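Local coordinates for protein tumor necrosis factor receptor superfamily member 11B (Homo sapiens, PDB 3URF) that acts as a secreted decoy receptor that neutralises the cytokine TNFSF11 (RANKL), thereby restraining osteoclast formation and activation, at residues E68-K73 with C84-G89; D21-G26 with W37-A42; P105-V110 with C121-D126; D46-D51 with C59-P64; P25-K30 with S52-D57. All blocks are in the same frame, centred on the assembly; numbering follows the deposited sequence.

Contact 1. Residues E68-K73 with C84-G89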
# COMPACT_ATOMS: atom_id res chain seq x y z
N GLU B 68 11.23 -18.35 8.32
CA GLU B 68 10.79 -19.74 8.39
C GLU B 68 11.88 -20.77 8.17
O GLU B 68 12.11 -21.63 9.02
CB GLU B 68 9.64 -19.99 7.42
CG GLU B 68 8.29 -19.87 8.09
CD GLU B 68 8.12 -20.85 9.25
OE1 GLU B 68 7.78 -20.40 10.37
OE2 GLU B 68 8.34 -22.07 9.04
N LEU B 69 12.55 -20.69 7.03
CA LEU B 69 13.62 -21.63 6.72
C LEU B 69 14.98 -21.17 7.22
O LEU B 69 16.02 -21.52 6.66
CB LEU B 69 13.66 -21.92 5.22
CG LEU B 69 12.32 -22.49 4.78
CD1 LEU B 69 12.43 -23.18 3.44
CD2 LEU B 69 11.83 -23.46 5.83
N GLN B 70 14.95 -20.38 8.29
CA GLN B 70 16.17 -19.94 8.94
C GLN B 70 16.30 -20.52 10.32
O GLN B 70 15.30 -20.85 10.95
CB GLN B 70 16.18 -18.44 9.06
CG GLN B 70 16.66 -17.75 7.84
CD GLN B 70 16.89 -16.30 8.12
OE1 GLN B 70 16.24 -15.71 9.00
NE2 GLN B 70 17.82 -15.71 7.38
N TYR B 71 17.54 -20.62 10.78
CA TYR B 71 17.81 -21.08 12.13
C TYR B 71 18.73 -20.09 12.85
O TYR B 71 19.56 -19.42 12.22
CB TYR B 71 18.43 -22.47 12.09
CG TYR B 71 19.91 -22.43 11.83
CD1 TYR B 71 20.41 -22.50 10.53
CD2 TYR B 71 20.80 -22.31 12.88
CE1 TYR B 71 21.77 -22.45 10.29
CE2 TYR B 71 22.16 -22.25 12.65
CZ TYR B 71 22.65 -22.32 11.36
OH TYR B 71 24.01 -22.27 11.15
N VAL B 72 18.59 -20.01 14.17
CA VAL B 72 19.44 -19.14 14.98
C VAL B 72 20.83 -19.71 15.16
O VAL B 72 21.05 -20.59 15.99
CB VAL B 72 18.86 -18.89 16.37
CG1 VAL B 72 19.63 -17.75 17.06
CG2 VAL B 72 17.39 -18.55 16.29
N LYS B 73 21.78 -19.21 14.38
CA LYS B 73 23.16 -19.64 14.50
C LYS B 73 23.76 -19.11 15.80
O LYS B 73 24.38 -19.85 16.58
CB LYS B 73 23.98 -19.12 13.33
CG LYS B 73 25.45 -19.11 13.60
CD LYS B 73 26.22 -18.39 12.51
CE LYS B 73 26.50 -19.30 11.33
NZ LYS B 73 27.44 -18.64 10.37
N CYS B 84 20.81 -15.03 12.21
CA CYS B 84 19.92 -15.99 11.57
C CYS B 84 20.52 -16.40 10.25
O CYS B 84 21.06 -15.57 9.53
CB CYS B 84 18.55 -15.37 11.36
SG CYS B 84 17.83 -14.69 12.89
N GLU B 85 20.44 -17.68 9.92
CA GLU B 85 20.97 -18.11 8.64
C GLU B 85 20.05 -19.09 7.93
O GLU B 85 19.31 -19.84 8.56
CB GLU B 85 22.37 -18.68 8.80
CG GLU B 85 23.40 -17.62 9.14
CD GLU B 85 24.79 -17.97 8.64
OE1 GLU B 85 25.09 -19.18 8.54
OE2 GLU B 85 25.57 -17.03 8.35
N CYS B 86 20.09 -19.05 6.60
CA CYS B 86 19.35 -20.00 5.80
C CYS B 86 19.94 -21.39 5.96
O CYS B 86 21.15 -21.57 5.97
CB CYS B 86 19.35 -19.59 4.32
SG CYS B 86 18.22 -18.21 3.96
N LYS B 87 19.06 -22.38 6.10
CA LYS B 87 19.46 -23.77 6.24
C LYS B 87 20.21 -24.28 5.00
O LYS B 87 20.21 -23.62 3.96
CB LYS B 87 18.23 -24.64 6.52
CG LYS B 87 17.58 -24.29 7.86
CD LYS B 87 16.17 -24.87 8.03
CE LYS B 87 15.49 -24.25 9.26
NZ LYS B 87 14.01 -24.45 9.32
N GLU B 88 20.86 -25.44 5.14
CA GLU B 88 21.65 -26.03 4.06
C GLU B 88 20.87 -26.01 2.75
O GLU B 88 19.66 -26.30 2.71
CB GLU B 88 22.05 -27.48 4.38
CG GLU B 88 23.42 -27.94 3.80
CD GLU B 88 23.38 -28.43 2.35
OE1 GLU B 88 22.29 -28.84 1.85
OE2 GLU B 88 24.45 -28.42 1.70
N GLY B 89 21.58 -25.68 1.69
CA GLY B 89 21.00 -25.68 0.36
C GLY B 89 20.35 -24.36 0.01
O GLY B 89 20.05 -24.14 -1.16
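Tyr71 and Glu85 form the hydrogen-bonded pair of this antiparallel hairpin, whose short strands run 145° apart. Backbone bonds come first: Tyr71 N reaches Glu85 O at 2.9 Å, and Glu85 N returns to Tyr71 O at 3.0 Å. Beyond the strands, Lys87 N adds a third, nearly straight bond to Leu69 O at 3.2 Å, which extends the pairing into the loop.

Charge comes next. Lys73 bends at chi3 (-83°), and this kink swings its ammonium across to Glu85, where NZ sits 3.0 Å from OE1 in a salt bridge. At the other end, the extended chain of Lys87 runs back beside Leu69 and gives Glu68 O a weak bond from NZ at 3.4 Å.

The remaining contacts are packing. The ring of Tyr71 lies alongside Glu85 and points the same way, its CE1 4.1 Å from Glu85 CB, with ring and carboxylate planes 85° apart. Gln70 diverges from its partner Cys86 but still brings CG within 4.2 Å of Cys86 SG, and its OE1 is taken by Lys67 N. Cys84, on the other face of the strands from Tyr71 and Glu85, is in disulfide linkage with Cys66. A separate disulfide joins Cys86, which points away from the pairing, to Cys97.

Were Glu85 replaced by an alanine, the Lys73 ammonium would probably be left without its mate. Because Glu85 OE2 also lies close to Glu116, Lys73 is likely to offset a local excess of negative charge where the second cysteine-rich repeat passes into the third.

Contact 2. Residues D21-G26 with W37-A42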
# COMPACT_ATOMS: atom_id res chain seq x y z
N ASP B 21 38.00 5.58 30.52
CA ASP B 21 37.92 4.25 29.97
C ASP B 21 36.72 4.11 29.06
O ASP B 21 35.70 4.79 29.23
CB ASP B 21 37.82 3.22 31.08
CG ASP B 21 39.17 2.75 31.55
OD1 ASP B 21 40.17 3.03 30.84
OD2 ASP B 21 39.24 2.10 32.61
N LYS B 22 36.84 3.23 28.07
CA LYS B 22 35.72 2.91 27.19
C LYS B 22 34.87 1.82 27.83
O LYS B 22 35.32 1.11 28.74
CB LYS B 22 36.22 2.47 25.82
CG LYS B 22 36.44 3.62 24.85
CD LYS B 22 36.89 3.11 23.50
CE LYS B 22 36.41 4.02 22.38
NZ LYS B 22 36.47 3.35 21.05
N CYS B 23 33.64 1.68 27.35
CA CYS B 23 32.76 0.65 27.88
C CYS B 23 32.89 -0.62 27.07
O CYS B 23 32.88 -0.61 25.84
CB CYS B 23 31.31 1.14 27.93
SG CYS B 23 30.97 2.34 29.25
N PRO B 24 33.02 -1.74 27.78
CA PRO B 24 33.16 -3.07 27.20
C PRO B 24 31.91 -3.53 26.46
O PRO B 24 30.78 -3.10 26.77
CB PRO B 24 33.37 -3.97 28.42
CG PRO B 24 33.50 -3.06 29.61
CD PRO B 24 32.87 -1.77 29.24
N PRO B 25 32.10 -4.42 25.48
CA PRO B 25 30.97 -5.09 24.85
C PRO B 25 30.12 -5.68 25.97
O PRO B 25 30.68 -6.25 26.91
CB PRO B 25 31.64 -6.22 24.06
CG PRO B 25 33.04 -5.76 23.84
CD PRO B 25 33.40 -4.95 25.04
N GLY B 26 28.81 -5.53 25.90
CA GLY B 26 27.93 -6.09 26.91
C GLY B 26 27.38 -5.04 27.85
O GLY B 26 26.53 -5.32 28.70
N TRP B 37 36.75 9.95 39.33
CA TRP B 37 35.59 9.17 38.90
C TRP B 37 35.84 8.40 37.62
O TRP B 37 36.24 8.96 36.61
CB TRP B 37 34.34 10.03 38.74
CG TRP B 37 33.80 10.43 40.05
CD1 TRP B 37 33.34 11.67 40.40
CD2 TRP B 37 33.68 9.61 41.21
NE1 TRP B 37 32.93 11.66 41.72
CE2 TRP B 37 33.13 10.40 42.24
CE3 TRP B 37 33.99 8.26 41.48
CZ2 TRP B 37 32.88 9.90 43.52
CZ3 TRP B 37 33.74 7.77 42.75
CH2 TRP B 37 33.19 8.59 43.76
N LYS B 38 35.59 7.11 37.70
CA LYS B 38 35.74 6.23 36.56
C LYS B 38 34.54 6.22 35.62
O LYS B 38 33.46 6.73 35.94
CB LYS B 38 35.98 4.80 37.03
CG LYS B 38 35.31 4.48 38.36
CD LYS B 38 36.22 4.87 39.52
CE LYS B 38 37.41 3.90 39.61
NZ LYS B 38 37.95 3.48 38.27
N THR B 39 34.74 5.63 34.45
CA THR B 39 33.65 5.43 33.53
C THR B 39 32.72 4.41 34.16
O THR B 39 33.13 3.32 34.59
CB THR B 39 34.14 4.96 32.13
OG1 THR B 39 35.17 5.83 31.65
CG2 THR B 39 32.98 4.97 31.14
N VAL B 40 31.45 4.79 34.27
CA VAL B 40 30.44 3.93 34.83
C VAL B 40 29.75 3.20 33.70
O VAL B 40 29.05 3.81 32.90
CB VAL B 40 29.40 4.74 35.60
CG1 VAL B 40 28.33 3.83 36.16
CG2 VAL B 40 30.08 5.54 36.70
N CYS B 41 29.95 1.89 33.63
CA CYS B 41 29.40 1.11 32.54
C CYS B 41 28.40 0.10 33.09
O CYS B 41 28.77 -0.76 33.89
CB CYS B 41 30.51 0.38 31.77
SG CYS B 41 31.71 1.46 30.94
N ALA B 42 27.15 0.22 32.65
CA ALA B 42 26.10 -0.73 33.05
C ALA B 42 25.90 -1.81 32.01
O ALA B 42 26.23 -1.62 30.85
CB ALA B 42 24.80 0.00 33.29
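The flat group of this contact is the carbonyl of Asp21, which Thr39 approaches from across the chains. Thr39 OG1 comes to Asp21 O tilted 20° from the carbonyl plane and donates a hydrogen bond of 2.7 Å. Pro24 offers a puckered ring instead, touched at its CD corner, where Cys41 SG lies 3.8 Å away; the same ring also packs on Trp53 of the next repeat.

Between these two contacts runs the disulfide of Cys23 and Cys41, with SG to SG at 2.0 Å. Its S-S torsion of -88° is left-handed and near the relaxed right angle. Both cysteines set SG beside their own backbone N, opposite the carbonyl carbon (chi1 -74° for Cys23), which turns the two sulfurs into the space between the chains.

Thr39 uses both of its branches. With the hydroxyl on the backbone-N side, OG1 is directed at Asp21, while the methyl CG2 rests against Cys23 SG at 3.8 Å. Asp21 keeps its carboxylate for Lys6, a salt bridge to the N-terminal part of the chain.

The bridge ties the loop 21-26 to strand 40-43 in the first cysteine-rich repeat. Around it, Cys23 packs against Leu29 and His54, and Cys41 against Thr27. In this receptor family such repeats are small and poor in regular secondary structure, and disulfides take over much of the work of a hydrophobic core. The chemistry here fits that scheme: one covalent link fixes the spacing of the two chains, and the hydrogen bond from Thr39 to Asp21, two residues back along each chain, adds a polar tie beside it.

Contact 3. Residues P105-V110 with C121-D126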
# COMPACT_ATOMS: atom_id res chain seq x y z
N PRO B 105 23.30 -30.70 -15.77
CA PRO B 105 24.19 -31.81 -16.09
C PRO B 105 25.28 -31.37 -17.06
O PRO B 105 26.16 -32.16 -17.38
CB PRO B 105 23.27 -32.83 -16.77
CG PRO B 105 21.91 -32.54 -16.20
CD PRO B 105 21.88 -31.04 -16.00
N GLY B 106 25.24 -30.12 -17.50
CA GLY B 106 26.25 -29.63 -18.42
C GLY B 106 27.35 -28.82 -17.75
O GLY B 106 28.50 -28.84 -18.21
N PHE B 107 27.00 -28.15 -16.65
CA PHE B 107 27.82 -27.09 -16.08
C PHE B 107 28.37 -27.42 -14.70
O PHE B 107 28.03 -28.46 -14.13
CB PHE B 107 26.98 -25.82 -15.97
CG PHE B 107 26.39 -25.36 -17.27
CD1 PHE B 107 26.58 -24.06 -17.72
CD2 PHE B 107 25.65 -26.24 -18.05
CE1 PHE B 107 26.04 -23.64 -18.92
CE2 PHE B 107 25.11 -25.83 -19.25
CZ PHE B 107 25.30 -24.52 -19.69
N GLY B 108 29.21 -26.53 -14.17
CA GLY B 108 29.80 -26.72 -12.85
C GLY B 108 29.89 -25.52 -11.91
O GLY B 108 30.09 -24.37 -12.35
N VAL B 109 29.76 -25.78 -10.61
CA VAL B 109 29.86 -24.75 -9.57
C VAL B 109 31.19 -24.01 -9.56
O VAL B 109 32.25 -24.60 -9.30
CB VAL B 109 29.68 -25.34 -8.15
CG1 VAL B 109 29.96 -24.28 -7.08
CG2 VAL B 109 28.29 -25.92 -7.98
N VAL B 110 31.15 -22.72 -9.83
CA VAL B 110 32.36 -21.91 -9.85
C VAL B 110 32.41 -21.01 -8.63
O VAL B 110 33.46 -20.45 -8.30
CB VAL B 110 32.43 -21.06 -11.11
CG1 VAL B 110 33.50 -21.59 -12.04
CG2 VAL B 110 31.07 -21.03 -11.81
N CYS B 121 26.82 -20.81 -11.36
CA CYS B 121 27.24 -21.83 -12.31
C CYS B 121 27.95 -21.21 -13.51
O CYS B 121 27.89 -20.00 -13.71
CB CYS B 121 26.06 -22.70 -12.72
SG CYS B 121 25.55 -23.87 -11.42
N LYS B 122 28.65 -22.03 -14.28
CA LYS B 122 29.33 -21.60 -15.51
C LYS B 122 29.44 -22.77 -16.47
O LYS B 122 29.05 -23.89 -16.14
CB LYS B 122 30.73 -21.05 -15.21
CG LYS B 122 30.90 -19.56 -15.47
CD LYS B 122 31.91 -19.28 -16.58
CE LYS B 122 31.93 -17.80 -16.99
NZ LYS B 122 32.78 -17.52 -18.19
N ARG B 123 29.97 -22.53 -17.66
CA ARG B 123 30.15 -23.62 -18.61
C ARG B 123 31.50 -24.28 -18.45
O ARG B 123 32.50 -23.61 -18.17
CB ARG B 123 29.99 -23.12 -20.05
CG ARG B 123 28.55 -22.94 -20.45
CD ARG B 123 28.25 -23.67 -21.73
NE ARG B 123 26.88 -23.43 -22.16
CZ ARG B 123 26.42 -23.71 -23.37
NH1 ARG B 123 27.23 -24.24 -24.28
NH2 ARG B 123 25.15 -23.45 -23.68
N CYS B 124 31.53 -25.60 -18.61
CA CYS B 124 32.78 -26.34 -18.55
C CYS B 124 33.66 -26.06 -19.78
O CYS B 124 33.33 -26.49 -20.89
CB CYS B 124 32.51 -27.84 -18.39
SG CYS B 124 31.93 -28.34 -16.74
N PRO B 125 34.77 -25.33 -19.58
CA PRO B 125 35.70 -24.98 -20.66
C PRO B 125 36.14 -26.20 -21.49
O PRO B 125 35.84 -27.35 -21.15
CB PRO B 125 36.91 -24.40 -19.91
CG PRO B 125 36.33 -23.86 -18.64
CD PRO B 125 35.22 -24.81 -18.27
N ASP B 126 36.85 -25.94 -22.58
CA ASP B 126 37.39 -27.03 -23.35
C ASP B 126 38.27 -27.85 -22.43
O ASP B 126 39.12 -27.30 -21.72
CB ASP B 126 38.16 -26.53 -24.57
CG ASP B 126 37.26 -26.24 -25.75
OD1 ASP B 126 36.85 -27.21 -26.43
OD2 ASP B 126 36.96 -25.05 -26.01
O HOH W 1 28.91 -26.57 -19.11
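Phe107 and Arg123 meet as an oblique crossing of ring and guanidinium, their planes 84° apart. Phe107 holds CG beside its backbone N (chi1 -57°), which lays the ring along the neighbouring strand. Arg123 leaves its backbone on the same side and then bends at chi2 (-128°); the bend carries its chain past the ring. The closest approaches of this pair are too short to be trusted, so only the general course of the two chains is secure.

Val110 reaches over with one branch: its CG2 touches Lys122 CB at 3.4 Å, while Lys122, bent at chi2, leads its ammonium away. Cys124 has SG beside its backbone N, 3.8 Å from Gly106 O, and is joined by a disulfide to Cys139.

A water bridges the chains, donating to Gly106 O at 2.5 Å and accepting from Cys124 N at 2.8 Å. It also stands above one face of the Phe107 ring, offset to the rim. The hairpin bond from Lys122 N to Gly108 O is weak, at 3.4 Å.

Backbone pairing is thus loose where the third cysteine-rich repeat passes into the fourth. Each repeat is secured beside the junction by its own disulfide, Cys121 with Cys103 in the third and Cys124 with Cys139 in the fourth, while the water links Gly106 O to Cys124 N across it and satisfies a carbonyl and an amide that do not meet directly.

Contact 4. Residues D46-D51 with C59-P64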
# COMPACT_ATOMS: atom_id res chain seq x y z
N ASP B 46 17.59 -6.44 28.78
CA ASP B 46 17.33 -7.85 28.44
C ASP B 46 17.37 -8.20 26.94
O ASP B 46 17.71 -9.33 26.59
CB ASP B 46 16.02 -8.34 29.07
CG ASP B 46 15.71 -9.81 28.73
OD1 ASP B 46 16.66 -10.60 28.49
OD2 ASP B 46 14.52 -10.17 28.71
N HIS B 47 17.02 -7.27 26.06
CA HIS B 47 17.03 -7.67 24.64
C HIS B 47 18.04 -6.93 23.79
O HIS B 47 18.05 -7.07 22.57
CB HIS B 47 15.61 -7.64 24.04
CG HIS B 47 14.67 -8.58 24.72
ND1 HIS B 47 14.62 -9.93 24.43
CD2 HIS B 47 13.78 -8.38 25.73
CE1 HIS B 47 13.72 -10.51 25.20
NE2 HIS B 47 13.20 -9.60 26.00
N TYR B 48 18.91 -6.16 24.45
CA TYR B 48 19.92 -5.36 23.76
C TYR B 48 21.32 -5.95 23.89
O TYR B 48 21.51 -6.96 24.57
CB TYR B 48 19.88 -3.93 24.28
CG TYR B 48 18.56 -3.25 24.01
CD1 TYR B 48 18.50 -2.08 23.25
CD2 TYR B 48 17.37 -3.77 24.50
CE1 TYR B 48 17.30 -1.45 23.00
CE2 TYR B 48 16.16 -3.15 24.26
CZ TYR B 48 16.13 -1.99 23.51
OH TYR B 48 14.93 -1.37 23.26
N TYR B 49 22.30 -5.33 23.23
CA TYR B 49 23.66 -5.86 23.18
C TYR B 49 24.65 -4.79 22.72
O TYR B 49 24.24 -3.74 22.24
CB TYR B 49 23.72 -6.99 22.17
CG TYR B 49 23.58 -6.45 20.76
CD1 TYR B 49 24.71 -6.16 20.00
CD2 TYR B 49 22.33 -6.19 20.22
CE1 TYR B 49 24.58 -5.65 18.72
CE2 TYR B 49 22.19 -5.68 18.95
CZ TYR B 49 23.32 -5.41 18.20
OH TYR B 49 23.18 -4.90 16.93
N THR B 50 25.95 -5.10 22.85
CA THR B 50 27.03 -4.32 22.22
C THR B 50 28.25 -5.19 21.86
O THR B 50 28.77 -5.93 22.70
CB THR B 50 27.46 -3.17 23.12
OG1 THR B 50 27.59 -3.65 24.46
CG2 THR B 50 26.41 -2.10 23.10
N ASP B 51 28.71 -5.10 20.61
CA ASP B 51 29.77 -5.97 20.11
C ASP B 51 31.11 -5.58 20.68
O ASP B 51 31.92 -6.43 21.03
CB ASP B 51 29.93 -5.87 18.60
CG ASP B 51 28.64 -5.54 17.91
OD1 ASP B 51 27.69 -6.35 18.03
OD2 ASP B 51 28.59 -4.49 17.24
N CYS B 59 22.19 1.16 24.18
CA CYS B 59 22.52 -0.16 23.69
C CYS B 59 21.73 -0.46 22.40
O CYS B 59 20.90 0.34 21.96
CB CYS B 59 22.17 -1.20 24.77
SG CYS B 59 23.54 -1.76 25.83
N LEU B 60 21.99 -1.61 21.79
CA LEU B 60 21.32 -1.98 20.55
C LEU B 60 20.29 -3.11 20.71
O LEU B 60 20.52 -4.10 21.42
CB LEU B 60 22.37 -2.36 19.50
CG LEU B 60 22.58 -1.38 18.33
CD1 LEU B 60 22.22 0.05 18.71
CD2 LEU B 60 24.01 -1.48 17.81
N TYR B 61 19.15 -2.96 20.03
CA TYR B 61 18.10 -3.98 20.09
C TYR B 61 18.44 -5.17 19.19
O TYR B 61 18.89 -5.00 18.06
CB TYR B 61 16.76 -3.38 19.72
CG TYR B 61 15.57 -4.31 19.82
CD1 TYR B 61 14.80 -4.61 18.71
CD2 TYR B 61 15.22 -4.87 21.04
CE1 TYR B 61 13.71 -5.45 18.80
CE2 TYR B 61 14.12 -5.71 21.13
CZ TYR B 61 13.38 -6.01 20.01
OH TYR B 61 12.29 -6.85 20.11
N CYS B 62 18.23 -6.37 19.73
CA CYS B 62 18.49 -7.58 18.99
C CYS B 62 17.44 -7.77 17.91
O CYS B 62 16.23 -7.71 18.18
CB CYS B 62 18.53 -8.78 19.93
SG CYS B 62 19.92 -8.72 21.07
N SER B 63 17.89 -8.03 16.69
CA SER B 63 17.03 -7.88 15.54
C SER B 63 17.71 -8.42 14.29
O SER B 63 18.94 -8.48 14.22
CB SER B 63 16.69 -6.40 15.40
OG SER B 63 16.20 -6.07 14.12
N PRO B 64 16.92 -8.88 13.31
CA PRO B 64 15.48 -9.08 13.46
C PRO B 64 15.21 -10.53 13.80
O PRO B 64 16.14 -11.32 13.98
CB PRO B 64 14.95 -8.77 12.06
CG PRO B 64 16.10 -9.13 11.12
CD PRO B 64 17.37 -9.19 11.93
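Tyr48 lies across the hairpin against Cys59 and Tyr61, and its side chain can be followed outward. CB rests on Cys59 CB at 3.6 Å. From there CG sits beside its own backbone N (chi1 -62°), a torsion that lays the ring along the opposite strand: CD1 passes the Leu60 carbonyl carbon, CE1 comes to 3.8 Å from Tyr61 CB, and CE2 meets Tyr61 CD2 at 3.8 Å. Over one face stands Tyr61 CA, 4.0 Å from the ring centroid, a CH-pi contact. The two tyrosine rings are oblique, with planes at 59°. At the tip, OH is hydrogen-bonded to the backbone of a chain of another protein, consistent with the receptor's cytokine ligand.

This two-strand hairpin, 48-49 with 60-61, belongs to the second cysteine-rich repeat. Disulfides anchor it next to the paired residues: Cys59 to Cys44, Cys62 to Cys76. The hydrogen-bonded pair is Tyr49 with Leu60, where Leu60 N donates to Tyr49 O at 3.1 Å.

With a phenylalanine in place of Tyr48, the backbone group of the other protein would probably lose its hydrogen-bonding mate.

Tyr49 points to the other side of the hairpin. Leu60 CB lies over its face, 3.7 Å from the centroid, and Cys62 SG approaches obliquely, 3.6 Å from Tyr49 CD2. His47 rests its CB on Tyr61 CE2 at 3.8 Å, and each of His47, Tyr48 and Tyr61 also packs on a basic side chain of that other protein.

Contact 5. Residues P25-K30 with S52-D57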
# COMPACT_ATOMS: atom_id res chain seq x y z
N PRO B 25 32.10 -4.42 25.48
CA PRO B 25 30.97 -5.09 24.85
C PRO B 25 30.12 -5.68 25.97
O PRO B 25 30.68 -6.25 26.91
CB PRO B 25 31.64 -6.22 24.06
CG PRO B 25 33.04 -5.76 23.84
CD PRO B 25 33.40 -4.95 25.04
N GLY B 26 28.81 -5.53 25.90
CA GLY B 26 27.93 -6.09 26.91
C GLY B 26 27.38 -5.04 27.85
O GLY B 26 26.53 -5.32 28.70
N THR B 27 27.86 -3.81 27.68
CA THR B 27 27.46 -2.72 28.55
C THR B 27 27.13 -1.46 27.74
O THR B 27 27.47 -1.36 26.56
CB THR B 27 28.58 -2.37 29.56
OG1 THR B 27 29.59 -1.59 28.91
CG2 THR B 27 29.19 -3.63 30.14
N TYR B 28 26.46 -0.51 28.39
CA TYR B 28 26.33 0.84 27.86
C TYR B 28 27.01 1.81 28.83
O TYR B 28 27.44 1.42 29.92
CB TYR B 28 24.87 1.22 27.63
CG TYR B 28 24.04 1.46 28.88
CD1 TYR B 28 23.45 0.40 29.57
CD2 TYR B 28 23.82 2.75 29.35
CE1 TYR B 28 22.68 0.62 30.71
CE2 TYR B 28 23.06 2.98 30.48
CZ TYR B 28 22.50 1.92 31.16
OH TYR B 28 21.75 2.17 32.29
N LEU B 29 27.13 3.07 28.42
CA LEU B 29 27.80 4.06 29.25
C LEU B 29 26.83 4.87 30.10
O LEU B 29 25.97 5.58 29.58
CB LEU B 29 28.62 5.01 28.39
CG LEU B 29 29.38 6.08 29.18
CD1 LEU B 29 30.60 6.51 28.40
CD2 LEU B 29 28.50 7.29 29.52
N LYS B 30 26.99 4.79 31.42
CA LYS B 30 26.14 5.57 32.31
C LYS B 30 26.75 6.90 32.75
O LYS B 30 26.07 7.93 32.72
CB LYS B 30 25.68 4.75 33.52
CG LYS B 30 24.67 5.48 34.39
CD LYS B 30 23.53 6.06 33.53
CE LYS B 30 22.93 7.34 34.13
NZ LYS B 30 23.75 8.57 33.86
N SER B 52 31.35 -4.28 20.71
CA SER B 52 32.69 -3.80 20.93
C SER B 52 32.78 -2.72 21.99
O SER B 52 31.77 -2.25 22.51
CB SER B 52 33.25 -3.28 19.61
OG SER B 52 32.34 -2.35 19.04
N TRP B 53 34.01 -2.34 22.30
CA TRP B 53 34.26 -1.21 23.17
C TRP B 53 33.68 0.03 22.54
O TRP B 53 33.66 0.16 21.31
CB TRP B 53 35.75 -1.04 23.38
CG TRP B 53 36.31 -2.18 24.12
CD1 TRP B 53 36.72 -3.38 23.60
CD2 TRP B 53 36.52 -2.26 25.53
NE1 TRP B 53 37.18 -4.19 24.60
CE2 TRP B 53 37.07 -3.53 25.80
CE3 TRP B 53 36.31 -1.38 26.60
CZ2 TRP B 53 37.41 -3.94 27.09
CZ3 TRP B 53 36.65 -1.78 27.87
CH2 TRP B 53 37.18 -3.05 28.11
N HIS B 54 33.23 0.96 23.36
CA HIS B 54 32.45 2.06 22.83
C HIS B 54 32.10 3.03 23.92
O HIS B 54 32.54 2.87 25.06
CB HIS B 54 31.14 1.52 22.27
CG HIS B 54 30.21 1.04 23.34
ND1 HIS B 54 30.45 -0.11 24.07
CD2 HIS B 54 29.07 1.57 23.82
CE1 HIS B 54 29.48 -0.27 24.94
NE2 HIS B 54 28.63 0.73 24.82
N THR B 55 31.26 3.99 23.56
CA THR B 55 31.01 5.17 24.38
C THR B 55 29.55 5.61 24.36
O THR B 55 29.20 6.59 25.02
CB THR B 55 31.85 6.36 23.87
OG1 THR B 55 31.55 6.60 22.49
CG2 THR B 55 33.35 6.10 24.05
N SER B 56 28.71 4.92 23.61
CA SER B 56 27.32 5.35 23.52
C SER B 56 26.59 5.08 24.83
O SER B 56 26.86 4.10 25.53
CB SER B 56 26.59 4.66 22.36
OG SER B 56 26.46 3.28 22.60
N ASP B 57 25.67 5.98 25.17
CA ASP B 57 24.85 5.85 26.37
C ASP B 57 23.76 4.81 26.15
O ASP B 57 23.12 4.36 27.10
CB ASP B 57 24.23 7.20 26.74
CG ASP B 57 23.58 7.90 25.55
OD1 ASP B 57 22.34 7.81 25.39
OD2 ASP B 57 24.33 8.56 24.78
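Leu29 and Ser56 make the firm end of this contact. Leu29 N donates to Ser56 O at 3.1 Å. The Leu29 side chain, CG opposite its own N (chi1 -179°), is buried against the loop, its CD1 3.7 Å from Thr55 O and its other surroundings including Cys23. One residue further on, Asp57 CA gives a CA-H...O contact to Leu29 O at 3.4 Å, so the loop keeps close company with the strand edge here.

His54 fills the middle. Its ND1 donates to Ser52 O at 3.0 Å within the loop, which helps orient the imidazole, and Tyr28 CA lies at the far edge of the ring. The backbone of His54 also bonds with that of Cys23, a second tie to the first repeat.

Toward Pro25 the contact is more open to solvent, with Ser52 and Trp53 both exposed, but it is not slack. Pro25 CD sits over the five-membered ring of Trp53, 3.9 Å from the centroid and only 7° off the normal, a CH-pi contact. Pro25 CG meanwhile rests on Ser52 CA at 3.5 Å. At the opposite end Asp57 and Ser56 lie against a basic side chain of a chain of another protein.

The segments run nearly the same way, 18° apart end to end, strand 27-30 from the first cysteine-rich repeat and loop 52-57 from the second. Close packing of one repeat on the next, with little secondary structure between them, is the build of the elongated extracellular domain of tumour necrosis factor receptors.

How the contacts relate
Contacts 2, 5 and 4 form one group at the N-terminal end. Contacts 2 and 5 share Pro25 and Gly26, with centres 6 Å apart, and Ala42 O probably accepts a hydrogen bond from Tyr28 N at 2.7 Å. Contact 4 lies 12 Å from contact 5 between centres; Thr50 OG1 joins them, 2.7 Å from Gly26 N. Contact 1 follows contact 4, with centres 20 Å apart, touching it where Cys84 meets Pro64. Contact 3 stands apart, its nearest atoms about 11 Å from contact 1, its centre 54 Å from that of contact 2. Another protein touches contacts 1, 4 and 5; the Arg123 side chain is about 8 Å from the N-linked sugar on Asn157.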